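Glucose/sorbosone dehydrogenases (Escherichia coli K12, PDB 2G8S) is a beta-propeller protein of the glucose/sorbosone dehydrogenase family, modelled here with a bound calcium ion. Local coordinates at residues Glu40-Gln45 and Gly49-Leu54. Sequence-based numbering, arbitrary orientation.
Sequences ELRHWQ and GLSAPL
R42 lays one face of its guanidinium over the ring of P53: P53 CD lies 3.6 Å above the guanidinium plane, over the centre of the group, and the extended R42 chain crosses L50 at about a right angle. Three bonds, two of them to E40 OE1, hold the rotation of the group. NE and NH2 both grip E40 OE1 side-on, NE at 2.9 Å, with that oxygen only 4° out of the guanidinium plane. NH1 turns to the carbonyl of S51, but its 133° angle at hydrogen shows a more bent bond. E40 runs alongside P53 in the same direction, E40 CD to P53 CG 3.6 Å.

The backbone evidence identifies a hairpin that opens into a loop. Q45 and G49 form an antiparallel hydrogen-bonded pair, W44 and L50 a non-hydrogen-bonded one, and S51 N donates to H43 O at 2.7 Å. The next acceptor is a side chain: H43 N donates to S51 OG, 2.9 Å away, which chi1 of 78° sets between the backbone N and carbonyl carbon of S51; that hydroxyl donates to A52 O. Beyond it L54 N returns to L41 O at 2.8 Å, and a water links L41 N to L54 O.

On the buried side L41 and L54 meet through their CD2 methyls. Strand 49-50 is an edge strand of a four-stranded antiparallel sheet, as in a propeller blade; strand 32-36 flanks 40-45 on its other side, and H43 NE2 is hydrogen-bonded to H30 O. The chemistry implies that a serine hydroxyl and a water, alongside two direct backbone bonds, continue the pairing past the last regular bridge, while E40 probably offsets the charge of R42.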
ATOM      1  N   GLU A  40      10.223  11.155  -8.279  1.00  9.10           N
ATOM      2  CA  GLU A  40      10.675  12.222  -7.385  1.00  8.85           C
ATOM      3  C   GLU A  40      10.162  12.044  -5.965  1.00  8.46           C
ATOM      4  O   GLU A  40       8.982  11.722  -5.766  1.00  8.83           O
ATOM      5  CB  GLU A  40      10.193  13.574  -7.890  1.00  8.85           C
ATOM      6  CG  GLU A  40      10.849  13.991  -9.198  1.00 10.41           C
ATOM      7  CD  GLU A  40      10.274  15.263  -9.780  1.00 12.43           C
ATOM      8  OE1 GLU A  40       9.298  15.825  -9.229  1.00 12.04           O
ATOM      9  OE2 GLU A  40      10.801  15.704 -10.818  1.00 15.39           O
ATOM     10  N   LEU A  41      11.057  12.263  -5.001  1.00  7.75           N
ATOM     11  CA  LEU A  41      10.707  12.368  -3.578  1.00  7.94           C
ATOM     12  C   LEU A  41      10.809  13.838  -3.188  1.00  8.27           C
ATOM     13  O   LEU A  41      11.830  14.473  -3.426  1.00  9.42           O
ATOM     14  CB  LEU A  41      11.650  11.516  -2.722  1.00  7.74           C
ATOM     15  CG  LEU A  41      11.415  11.468  -1.200  1.00  7.35           C
ATOM     16  CD1 LEU A  41      10.082  10.797  -0.849  1.00  6.99           C
ATOM     17  CD2 LEU A  41      12.550  10.758  -0.486  1.00  8.17           C
ATOM     18  N   ARG A  42       9.745  14.387  -2.615  1.00  8.06           N
ATOM     19  CA  ARG A  42       9.740  15.807  -2.277  1.00  8.49           C
ATOM     20  C   ARG A  42       9.279  16.012  -0.846  1.00  8.65           C
ATOM     21  O   ARG A  42       8.638  15.144  -0.263  1.00  9.04           O
ATOM     22  CB  ARG A  42       8.879  16.612  -3.259  1.00  8.69           C
ATOM     23  CG  ARG A  42       9.521  16.762  -4.651  1.00  8.81           C
ATOM     24  CD  ARG A  42       8.604  17.517  -5.581  1.00  9.97           C
ATOM     25  NE  ARG A  42       9.063  17.581  -6.975  1.00 10.54           N
ATOM     26  CZ  ARG A  42       9.392  18.705  -7.611  1.00 12.30           C
ATOM     27  NH1 ARG A  42       9.344  19.881  -6.984  1.00 12.54           N
ATOM     28  NH2 ARG A  42       9.758  18.654  -8.885  1.00 12.86           N
ATOM     29  N   HIS A  43       9.658  17.148  -0.276  1.00  8.95           N
ATOM     30  CA  HIS A  43       9.252  17.534   1.071  1.00  9.07           C
ATOM     31  C   HIS A  43       8.223  18.652   0.978  1.00  9.44           C
ATOM     32  O   HIS A  43       8.415  19.618   0.223  1.00  9.77           O
ATOM     33  CB  HIS A  43      10.488  18.010   1.845  1.00  9.49           C
ATOM     34  CG  HIS A  43      10.180  18.678   3.152  1.00 10.32           C
ATOM     35  ND1 HIS A  43      10.529  19.985   3.420  1.00 11.54           N
ATOM     36  CD2 HIS A  43       9.573  18.213   4.270  1.00 11.20           C
ATOM     37  CE1 HIS A  43      10.151  20.297   4.649  1.00 10.75           C
ATOM     38  NE2 HIS A  43       9.563  19.241   5.185  1.00 10.99           N
ATOM     39  N   TRP A  44       7.122  18.509   1.715  1.00  9.71           N
ATOM     40  CA  TRP A  44       6.138  19.578   1.847  1.00  9.36           C
ATOM     41  C   TRP A  44       6.065  20.033   3.299  1.00  9.71           C
ATOM     42  O   TRP A  44       6.084  19.207   4.208  1.00  9.13           O
ATOM     43  CB  TRP A  44       4.748  19.121   1.380  1.00  9.46           C
ATOM     44  CG  TRP A  44       3.753  20.242   1.446  1.00  9.17           C
ATOM     45  CD1 TRP A  44       3.474  21.141   0.458  1.00  9.82           C
ATOM     46  CD2 TRP A  44       2.941  20.613   2.572  1.00  9.57           C
ATOM     47  NE1 TRP A  44       2.535  22.050   0.896  1.00 10.33           N
ATOM     48  CE2 TRP A  44       2.192  21.749   2.186  1.00  9.85           C
ATOM     49  CE3 TRP A  44       2.770  20.094   3.864  1.00  9.90           C
ATOM     50  CZ2 TRP A  44       1.283  22.374   3.043  1.00 10.47           C
ATOM     51  CZ3 TRP A  44       1.870  20.725   4.721  1.00 10.37           C
ATOM     52  CH2 TRP A  44       1.140  21.854   4.302  1.00 10.08           C
ATOM     53  N   GLN A  45       5.970  21.344   3.507  0.70  9.76           N
ATOM     54  CA  GLN A  45       5.785  21.889   4.851  0.70 10.39           C
ATOM     55  C   GLN A  45       4.979  23.179   4.806  0.70 10.10           C
ATOM     56  O   GLN A  45       5.183  24.015   3.925  0.70  9.92           O
ATOM     57  CB  GLN A  45       7.128  22.135   5.539  0.70 10.71           C
ATOM     58  CG  GLN A  45       6.995  22.536   7.008  0.70 11.61           C
ATOM     59  CD  GLN A  45       8.328  22.568   7.729  0.70 12.32           C
ATOM     60  OE1 GLN A  45       9.185  21.713   7.513  0.70 13.92           O
ATOM     61  NE2 GLN A  45       8.505  23.553   8.606  0.70 14.03           N
ATOM     62  N   GLY A  49       5.789  25.295   1.325  1.00 12.79           N
ATOM     63  CA  GLY A  49       5.356  24.649   0.103  1.00 11.94           C
ATOM     64  C   GLY A  49       6.176  23.407  -0.190  1.00 11.28           C
ATOM     65  O   GLY A  49       6.684  22.744   0.719  1.00 10.79           O
ATOM     66  N   LEU A  50       6.312  23.117  -1.478  1.00 10.81           N
ATOM     67  CA  LEU A  50       6.886  21.871  -1.945  1.00 10.66           C
ATOM     68  C   LEU A  50       8.326  22.063  -2.382  1.00 10.85           C
ATOM     69  O   LEU A  50       8.621  22.950  -3.184  1.00 11.40           O
ATOM     70  CB  LEU A  50       6.046  21.341  -3.110  1.00 10.50           C
ATOM     71  CG  LEU A  50       6.341  19.930  -3.603  1.00 11.09           C
ATOM     72  CD1 LEU A  50       5.931  18.888  -2.553  1.00 11.00           C
ATOM     73  CD2 LEU A  50       5.608  19.715  -4.901  1.00 12.16           C
ATOM     74  N   SER A  51       9.214  21.217  -1.861  1.00 10.31           N
ATOM     75  CA  SER A  51      10.641  21.296  -2.171  1.00 10.29           C
ATOM     76  C   SER A  51      10.959  20.773  -3.563  1.00 10.54           C
ATOM     77  O   SER A  51      10.127  20.122  -4.200  1.00 10.62           O
ATOM     78  CB  SER A  51      11.456  20.495  -1.152  1.00 10.29           C
ATOM     79  OG  SER A  51      11.401  19.092  -1.420  1.00  9.50           O
ATOM     80  N   ALA A  52      12.172  21.070  -4.025  1.00 10.82           N
ATOM     81  CA  ALA A  52      12.746  20.380  -5.179  1.00 10.97           C
ATOM     82  C   ALA A  52      12.930  18.902  -4.823  1.00 11.13           C
ATOM     83  O   ALA A  52      12.934  18.533  -3.638  1.00 11.57           O
ATOM     84  CB  ALA A  52      14.086  21.005  -5.552  1.00 11.14           C
ATOM     85  N   PRO A  53      13.087  18.040  -5.843  1.00 10.89           N
ATOM     86  CA  PRO A  53      13.316  16.629  -5.546  1.00 10.65           C
ATOM     87  C   PRO A  53      14.544  16.421  -4.676  1.00 10.33           C
ATOM     88  O   PRO A  53      15.572  17.078  -4.881  1.00 10.67           O
ATOM     89  CB  PRO A  53      13.547  16.017  -6.936  1.00 10.29           C
ATOM     90  CG  PRO A  53      12.793  16.912  -7.848  1.00 10.83           C
ATOM     91  CD  PRO A  53      13.029  18.288  -7.294  1.00 10.93           C
ATOM     92  N   LEU A  54      14.443  15.523  -3.699  1.00 10.02           N
ATOM     93  CA  LEU A  54      15.603  15.178  -2.888  1.00  9.99           C
ATOM     94  C   LEU A  54      16.577  14.370  -3.726  1.00 10.27           C
ATOM     95  O   LEU A  54      16.176  13.659  -4.650  1.00  9.96           O
ATOM     96  CB  LEU A  54      15.198  14.357  -1.661  1.00  9.96           C
ATOM     97  CG  LEU A  54      14.691  15.109  -0.431  1.00  9.97           C
ATOM     98  CD1 LEU A  54      13.354  15.792  -0.674  1.00 10.08           C
ATOM     99  CD2 LEU A  54      14.586  14.157   0.740  1.00 10.24           C
TER
HETATM  100  O   HOH W   1      13.784  12.837  -5.798  1.00 10.00           O